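Local coordinates for maltose-binding protein MalE1 (Thermotoga maritima, PDB 6DTU) that binds maltotetraose and, as a periplasmic binding protein of the maltose-binding family, probably hands such sugars to a membrane transporter, at residues 228-233 against 299-304; 108-113 against 259-264; 133-138 against 200-205. All blocks are in the same frame, centred on the assembly; numbering follows the deposited sequence.

Contact 1: residues 228-233 against 299-304. With GLC (alpha-D-glucopyranose), chain C; GLC (alpha-D-glucopyranose), chain B.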
# COMPACT_ATOMS: atom_id res chain seq x y z
N ASN A 228 -6.07 -5.77 5.70
CA ASN A 228 -6.16 -4.88 4.55
C ASN A 228 -5.91 -3.45 5.04
O ASN A 228 -5.81 -3.20 6.24
CB ASN A 228 -7.53 -4.99 3.89
CG ASN A 228 -7.54 -4.52 2.45
OD1 ASN A 228 -6.52 -4.10 1.90
ND2 ASN A 228 -8.69 -4.60 1.82
N GLY A 229 -5.83 -2.52 4.09
CA GLY A 229 -5.44 -1.16 4.38
C GLY A 229 -6.57 -0.16 4.35
O GLY A 229 -7.71 -0.46 4.00
N PRO A 230 -6.24 1.09 4.67
CA PRO A 230 -7.28 2.12 4.83
C PRO A 230 -7.94 2.52 3.52
O PRO A 230 -9.02 3.12 3.55
CB PRO A 230 -6.52 3.28 5.50
CG PRO A 230 -5.09 3.10 5.02
CD PRO A 230 -4.89 1.60 4.96
N TRP A 231 -7.31 2.23 2.39
CA TRP A 231 -7.93 2.44 1.09
C TRP A 231 -9.21 1.64 0.92
O TRP A 231 -9.99 1.94 0.02
CB TRP A 231 -6.96 2.00 -0.02
CG TRP A 231 -6.43 0.60 0.15
CD1 TRP A 231 -7.05 -0.56 -0.22
CD2 TRP A 231 -5.18 0.20 0.74
NE1 TRP A 231 -6.27 -1.64 0.09
CE2 TRP A 231 -5.12 -1.21 0.69
CE3 TRP A 231 -4.12 0.90 1.33
CZ2 TRP A 231 -4.03 -1.94 1.19
CZ3 TRP A 231 -3.04 0.18 1.81
CH2 TRP A 231 -3.01 -1.23 1.76
N ALA A 232 -9.45 0.62 1.75
CA ALA A 232 -10.60 -0.24 1.56
C ALA A 232 -11.83 0.17 2.37
O ALA A 232 -12.92 -0.33 2.10
CB ALA A 232 -10.22 -1.69 1.89
N ILE A 233 -11.67 1.11 3.31
CA ILE A 233 -12.65 1.35 4.36
C ILE A 233 -13.88 2.09 3.85
O ILE A 233 -15.01 1.79 4.26
CB ILE A 233 -11.95 2.12 5.49
CG1 ILE A 233 -11.03 1.17 6.27
CG2 ILE A 233 -12.95 2.89 6.33
CD1 ILE A 233 -11.74 0.04 6.87
N ASP A 299 -10.93 9.64 0.10
CA ASP A 299 -10.04 8.48 0.07
C ASP A 299 -9.32 8.46 1.41
O ASP A 299 -8.15 8.85 1.51
CB ASP A 299 -9.05 8.62 -1.09
CG ASP A 299 -8.03 7.51 -1.16
OD1 ASP A 299 -8.19 6.49 -0.46
OD2 ASP A 299 -7.05 7.66 -1.94
N PRO A 300 -9.98 8.00 2.47
CA PRO A 300 -9.45 8.22 3.83
C PRO A 300 -8.33 7.27 4.23
O PRO A 300 -8.54 6.08 4.49
CB PRO A 300 -10.69 8.06 4.73
CG PRO A 300 -11.58 7.14 3.97
CD PRO A 300 -11.36 7.47 2.51
N ARG A 301 -7.11 7.82 4.31
CA ARG A 301 -5.94 7.10 4.82
C ARG A 301 -5.35 7.90 6.00
O ARG A 301 -6.12 8.37 6.85
CB ARG A 301 -4.94 6.81 3.68
CG ARG A 301 -5.66 6.18 2.49
CD ARG A 301 -4.75 5.81 1.34
NE ARG A 301 -5.52 5.58 0.11
CZ ARG A 301 -5.15 4.80 -0.90
NH1 ARG A 301 -4.01 4.09 -0.86
NH2 ARG A 301 -5.95 4.74 -1.97
N LEU A 302 -4.02 8.10 6.07
CA LEU A 302 -3.41 8.87 7.16
C LEU A 302 -2.77 10.12 6.56
O LEU A 302 -1.65 10.04 6.03
CB LEU A 302 -2.37 8.02 7.90
CG LEU A 302 -2.86 6.69 8.52
CD1 LEU A 302 -1.73 5.88 9.14
CD2 LEU A 302 -3.92 6.93 9.55
N PRO A 303 -3.41 11.29 6.62
CA PRO A 303 -2.93 12.45 5.85
C PRO A 303 -1.48 12.85 6.12
O PRO A 303 -1.02 12.85 7.26
CB PRO A 303 -3.91 13.57 6.22
CG PRO A 303 -5.21 12.81 6.49
CD PRO A 303 -4.76 11.53 7.18
N SER A 304 -0.76 13.16 5.03
CA SER A 304 0.63 13.59 5.11
C SER A 304 0.81 15.08 5.33
O SER A 304 1.90 15.50 5.73
CB SER A 304 1.42 13.14 3.87
OG SER A 304 1.52 11.73 3.83
C1 GLC C . -6.34 0.51 -4.49
C2 GLC C . -5.52 1.42 -3.67
C3 GLC C . -4.11 0.99 -3.60
C4 GLC C . -4.00 -0.40 -3.07
C5 GLC C . -4.76 -1.38 -4.00
C6 GLC C . -4.88 -2.68 -3.48
O1 GLC C . -5.92 0.56 -5.82
O2 GLC C . -5.62 2.75 -4.28
O3 GLC C . -3.42 1.95 -2.71
O4 GLC C . -2.60 -0.79 -3.02
O5 GLC C . -6.21 -0.86 -4.03
O6 GLC C . -5.47 -3.52 -4.48
C1 GLC B . -2.24 -1.23 -1.75
C2 GLC B . -1.04 -0.47 -1.31
C3 GLC B . 0.06 -0.62 -2.26
C4 GLC B . 0.43 -2.07 -2.44
C5 GLC B . -0.80 -2.93 -2.87
C6 GLC B . -0.54 -4.34 -2.81
O2 GLC B . -1.41 0.94 -1.29
O3 GLC B . 1.28 0.05 -1.75
O4 GLC B . 1.41 -2.20 -3.54
O5 GLC B . -1.89 -2.65 -1.84
O6 GLC B . -1.58 -5.02 -3.49
O HOH W 1 -10.52 4.98 -0.38
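CB of W231 sits over the centre of the R301 guanidinium, 3.4 Å from its CZ, while D299 OD1 and O2 of the chain C glucose lie at the edge of that group, in its plane. The indole itself is tilted 51° from it, so CB does the covering. This is part of the sugar-binding cleft of a periplasmic solute-binding protein, with W231 as the aromatic platform. One face of the indole carries the glycan: C1 of the chain B glucose is 3.5 Å from W231 CZ2, and C4 of the chain C glucose lies over the same face. G229 CA backs the opposite face, because W231 CG stands between the backbone N and the carbonyl carbon (chi1 54°), folding the ring over its own turn. A leucine at W231 would probably leave both glucose rings without their flat floor and uncover G229 CA. R301 NH1 donates to O3 of the chain C glucose at 2.9 Å, and NH2 to its O2 at 3.1 Å in a nearly straight bond (166°). Side-on, R301 NE and NH2 both grip D299 OD1, NE at 2.9 Å, in a salt bridge that fixes the guanidinium's rotation; E109 takes NH1 in a second one, and Y106 OH bonds D299 OD2. Nearer the backbone, P230 crosses the arginine stem at about a right angle, its CG 3.9 Å from R301 CB.

Contact 2: residues 108-113 against 259-264; sequences MEAIAL and PFVGVQ. With GLC (alpha-D-glucopyranose), chain B.
A110 CB points at the opposing segment and meets P259 CG at 4.1 Å, with a methyl of V261 a little farther off. On one side of this small apolar centre I111 and P259 lie side by side, their side chains running opposite ways, with I111 CG1 4.0 Å from P259 CB. Along the other, M108 bends at its end to lay CE against V261 CG1 (3.7 Å), and its CB faces a methyl of V263 on the same face of the sheet. The backbones pair antiparallel: M108 and V263 form a non-hydrogen-bonded pair, E109 and G262 a hydrogen-bonded one, in which G262 N donates to E109 O at 3.0 Å and the return bond from E109 N is weak. Beyond the E109-G262 pair, a water bridges I111 N and F260 O. On the face away from M108, E109 reaches the sugar with its chain extended beyond CG. Its OE2 accepts from O2 of the chain B glucose at 2.6 Å and from Q264 NE2 at 2.9 Å, the amide nitrogen coming from the syn side, 33° out of the carboxylate plane. OE1 has its own salt-bridge partner. Here the chain passes from the sheet holding strand 100-109 to that holding 112-116, an arrangement consistent with the interdomain hinge of maltose-binding proteins, with a sugar-binding acid at its edge.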
# COMPACT_ATOMS: atom_id res chain seq x y z
N MET A 108 -0.07 8.56 4.30
CA MET A 108 0.61 7.30 4.56
C MET A 108 -0.42 6.24 4.95
O MET A 108 -1.61 6.53 5.13
CB MET A 108 1.72 7.44 5.61
CG MET A 108 1.20 7.73 6.98
SD MET A 108 2.49 7.70 8.25
CE MET A 108 2.41 5.98 8.79
N GLU A 109 0.05 5.00 5.07
CA GLU A 109 -0.88 3.90 5.26
C GLU A 109 -0.11 2.67 5.72
O GLU A 109 1.11 2.56 5.52
CB GLU A 109 -1.61 3.56 3.95
CG GLU A 109 -0.63 3.09 2.87
CD GLU A 109 -1.21 3.12 1.48
OE1 GLU A 109 -2.30 3.68 1.29
OE2 GLU A 109 -0.56 2.55 0.58
N ALA A 110 -0.84 1.73 6.31
CA ALA A 110 -0.34 0.39 6.58
C ALA A 110 -1.55 -0.51 6.74
O ALA A 110 -2.61 -0.07 7.19
CB ALA A 110 0.47 0.34 7.88
N ILE A 111 -1.38 -1.78 6.36
CA ILE A 111 -2.47 -2.74 6.57
C ILE A 111 -2.64 -3.02 8.06
O ILE A 111 -1.74 -2.79 8.87
CB ILE A 111 -2.33 -4.03 5.74
CG1 ILE A 111 -1.07 -4.82 6.10
CG2 ILE A 111 -2.28 -3.69 4.24
CD1 ILE A 111 -0.81 -6.01 5.15
N ALA A 112 -3.84 -3.48 8.41
CA ALA A 112 -4.24 -3.72 9.79
C ALA A 112 -5.33 -4.78 9.79
O ALA A 112 -5.79 -5.23 8.73
CB ALA A 112 -4.75 -2.43 10.46
N LEU A 113 -5.75 -5.20 10.98
CA LEU A 113 -6.91 -6.07 11.07
C LEU A 113 -8.16 -5.21 10.94
O LEU A 113 -8.37 -4.28 11.72
CB LEU A 113 -6.93 -6.82 12.39
CG LEU A 113 -8.05 -7.83 12.59
CD1 LEU A 113 -7.78 -9.07 11.78
CD2 LEU A 113 -8.10 -8.16 14.09
N PRO A 259 3.84 -4.46 9.65
CA PRO A 259 3.47 -4.27 8.24
C PRO A 259 4.38 -3.27 7.52
O PRO A 259 5.06 -2.44 8.13
CB PRO A 259 2.05 -3.70 8.34
CG PRO A 259 2.03 -2.97 9.65
CD PRO A 259 2.88 -3.81 10.56
N PHE A 260 4.36 -3.35 6.20
CA PHE A 260 4.93 -2.27 5.40
C PHE A 260 4.22 -0.95 5.71
O PHE A 260 3.00 -0.91 5.93
CB PHE A 260 4.74 -2.57 3.91
CG PHE A 260 5.85 -3.37 3.26
CD1 PHE A 260 7.18 -2.98 3.33
CD2 PHE A 260 5.54 -4.51 2.54
CE1 PHE A 260 8.19 -3.74 2.69
CE2 PHE A 260 6.53 -5.26 1.93
CZ PHE A 260 7.84 -4.87 1.99
N VAL A 261 4.98 0.13 5.71
CA VAL A 261 4.41 1.48 5.70
C VAL A 261 4.60 2.08 4.31
O VAL A 261 5.70 2.03 3.75
CB VAL A 261 5.01 2.35 6.82
CG1 VAL A 261 4.59 3.81 6.68
CG2 VAL A 261 4.59 1.77 8.17
N GLY A 262 3.51 2.57 3.72
CA GLY A 262 3.55 3.15 2.39
C GLY A 262 3.11 4.60 2.43
O GLY A 262 2.33 5.00 3.29
N VAL A 263 3.63 5.40 1.49
CA VAL A 263 3.19 6.78 1.32
C VAL A 263 2.64 6.91 -0.09
O VAL A 263 3.26 6.41 -1.04
CB VAL A 263 4.32 7.79 1.61
CG1 VAL A 263 3.77 9.20 1.58
CG2 VAL A 263 4.96 7.49 2.97
N GLN A 264 1.46 7.50 -0.23
CA GLN A 264 0.79 7.69 -1.52
C GLN A 264 0.94 9.15 -1.91
O GLN A 264 0.89 10.03 -1.04
CB GLN A 264 -0.70 7.36 -1.41
CG GLN A 264 -1.02 5.90 -1.10
CD GLN A 264 -0.89 5.01 -2.32
OE1 GLN A 264 -1.14 5.44 -3.45
NE2 GLN A 264 -0.52 3.76 -2.10
C1 GLC B . -2.24 -1.23 -1.75
C2 GLC B . -1.04 -0.47 -1.31
C3 GLC B . 0.06 -0.62 -2.26
C4 GLC B . 0.43 -2.07 -2.44
C5 GLC B . -0.80 -2.93 -2.87
C6 GLC B . -0.54 -4.34 -2.81
O2 GLC B . -1.41 0.94 -1.29
O3 GLC B . 1.28 0.05 -1.75
O4 GLC B . 1.41 -2.20 -3.54
O5 GLC B . -1.89 -2.65 -1.84
O6 GLC B . -1.58 -5.02 -3.49
O HOH W 2 1.00 -2.32 4.85

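Contact 3: residues 133-138 against 200-205; sequences IAKQID and VDEGIL
Apolar contact is made by A134 and I204: A134 CB points from helix 127-140 toward the opposing turn and meets I204 CG2 at 3.9 Å. I204 has a second conformer, so the detail of this contact is less certain. F148 of strand 146-149 packs against both residues. The charged contact lies on the exposed side, at K135. Extended beyond CG, K135 slants across to E202 and places NZ 2.9 Å from E202 OE1, a salt bridge with a hydrogen bond in which the ammonium meets the oxygen from above the carboxylate plane, 42° out of it. E202 OE2 has a second mate in R198, so the carboxylate lies between two cations. Water makes the third link: one molecule stands 2.9 Å from D138 OD2 and 2.8 Å from I204 O. D138 OD1 meanwhile accepts from the backbone N of G147, and I204 O from R146, which ties this edge to strand 146-149. G203 leaves the helix with positive phi (83°), and two bonds return into the last helical turn, G203 N to V200 O being one. The turn that K135 and A134 cover is a Schellman motif, closing the C-terminal end of helix 187-201 against the side of helix 127-140.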
# COMPACT_ATOMS: atom_id res chain seq x y z
N ILE A 133 -11.16 -17.98 16.61
CA ILE A 133 -12.36 -17.25 16.23
C ILE A 133 -12.74 -17.52 14.78
O ILE A 133 -13.91 -17.69 14.45
CB ILE A 133 -12.18 -15.74 16.52
CG1 ILE A 133 -12.08 -15.52 18.02
CG2 ILE A 133 -13.32 -14.92 15.97
CD1 ILE A 133 -11.63 -14.13 18.38
N ALA A 134 -11.75 -17.53 13.89
CA ALA A 134 -12.03 -17.80 12.48
C ALA A 134 -12.57 -19.21 12.28
O ALA A 134 -13.51 -19.42 11.51
CB ALA A 134 -10.76 -17.59 11.66
N LYS A 135 -11.97 -20.20 12.95
CA LYS A 135 -12.48 -21.56 12.86
C LYS A 135 -13.92 -21.63 13.34
O LYS A 135 -14.76 -22.29 12.72
CB LYS A 135 -11.62 -22.50 13.71
CG LYS A 135 -10.26 -22.82 13.16
CD LYS A 135 -9.47 -23.73 14.10
CE LYS A 135 -8.12 -24.11 13.51
NZ LYS A 135 -7.30 -24.88 14.49
N GLN A 136 -14.22 -20.96 14.46
CA GLN A 136 -15.58 -20.96 14.97
C GLN A 136 -16.55 -20.37 13.95
O GLN A 136 -17.62 -20.94 13.71
CB GLN A 136 -15.63 -20.21 16.30
CG GLN A 136 -17.02 -20.23 16.93
CD GLN A 136 -17.15 -19.39 18.18
OE1 GLN A 136 -16.16 -18.88 18.72
NE2 GLN A 136 -18.37 -19.31 18.70
N ILE A 137 -16.18 -19.26 13.33
CA ILE A 137 -17.04 -18.62 12.33
C ILE A 137 -17.23 -19.52 11.12
O ILE A 137 -18.35 -19.67 10.60
CB ILE A 137 -16.43 -17.26 11.92
CG1 ILE A 137 -16.39 -16.29 13.11
CG2 ILE A 137 -17.19 -16.66 10.73
CD1 ILE A 137 -17.74 -15.75 13.50
N ASP A 138 -16.15 -20.16 10.66
CA ASP A 138 -16.25 -21.03 9.49
C ASP A 138 -17.19 -22.20 9.76
O ASP A 138 -17.90 -22.65 8.86
CB ASP A 138 -14.87 -21.56 9.11
CG ASP A 138 -14.02 -20.53 8.37
OD1 ASP A 138 -14.58 -19.57 7.78
OD2 ASP A 138 -12.78 -20.69 8.41
N VAL A 200 -3.02 -21.77 6.17
CA VAL A 200 -3.55 -22.56 5.06
C VAL A 200 -3.80 -23.99 5.51
O VAL A 200 -4.86 -24.57 5.24
CB VAL A 200 -2.57 -22.51 3.87
CG1 VAL A 200 -3.06 -23.40 2.74
CG2 VAL A 200 -2.41 -21.07 3.39
N ASP A 201 -2.83 -24.59 6.22
CA ASP A 201 -2.94 -25.98 6.64
C ASP A 201 -4.11 -26.18 7.59
O ASP A 201 -4.77 -27.22 7.57
CB ASP A 201 -1.66 -26.45 7.33
CG ASP A 201 -0.51 -26.65 6.38
OD1 ASP A 201 -0.72 -26.68 5.14
OD2 ASP A 201 0.62 -26.84 6.88
N GLU A 202 -4.35 -25.21 8.47
CA GLU A 202 -5.47 -25.34 9.38
C GLU A 202 -6.79 -24.90 8.77
O GLU A 202 -7.80 -24.91 9.48
CB GLU A 202 -5.18 -24.60 10.69
CG GLU A 202 -4.00 -25.19 11.44
CD GLU A 202 -3.80 -24.59 12.82
OE1 GLU A 202 -4.75 -24.01 13.37
OE2 GLU A 202 -2.67 -24.70 13.34
N GLY A 203 -6.81 -24.53 7.49
CA GLY A 203 -8.05 -24.22 6.78
C GLY A 203 -8.59 -22.83 6.99
O GLY A 203 -9.72 -22.55 6.56
N ILE A 204 -7.82 -21.95 7.63
CA ILE A 204 -8.23 -20.56 7.86
C ILE A 204 -8.13 -19.75 6.58
O ILE A 204 -8.91 -18.81 6.35
CB ILE A 204 -7.32 -19.95 8.95
CG1 ILE A 204 -7.29 -20.85 10.19
CG2 ILE A 204 -7.73 -18.52 9.31
CD1 ILE A 204 -8.64 -20.99 10.82
N LEU A 205 -7.12 -20.05 5.76
CA LEU A 205 -6.94 -19.45 4.46
C LEU A 205 -7.02 -20.52 3.39
O LEU A 205 -6.62 -21.68 3.61
CB LEU A 205 -5.58 -18.76 4.34
CG LEU A 205 -5.42 -17.49 5.15
CD1 LEU A 205 -4.02 -16.95 4.95
CD2 LEU A 205 -6.49 -16.44 4.81
O HOH W 3 -11.60 -18.35 7.10
O HOH W 4 -11.86 -22.88 8.99

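Overall arrangement
From the N terminus, the chain first reaches 108-113, and contact 2 closes the long loop that returns at 259-264, tying two strands of the large sheet. Contact 3 is nested inside that loop, joining helix 127-140 to the end of helix 187-201 about 25 Å from contact 2, centre to centre, without touching it. Contact 1 opens at 228-233, still inside the loop, and closes beyond it at 299-304, so contacts 1 and 2 cross; it ties the turn before helix 233-238 to the segment entering strand 302-303. Those two meet directly: strands 302-303 and 100-109 are neighbours in one sheet, and both contacts touch the chain B glucose. Contacts 1 and 3 stand in series, their nearest atoms about 11 Å apart.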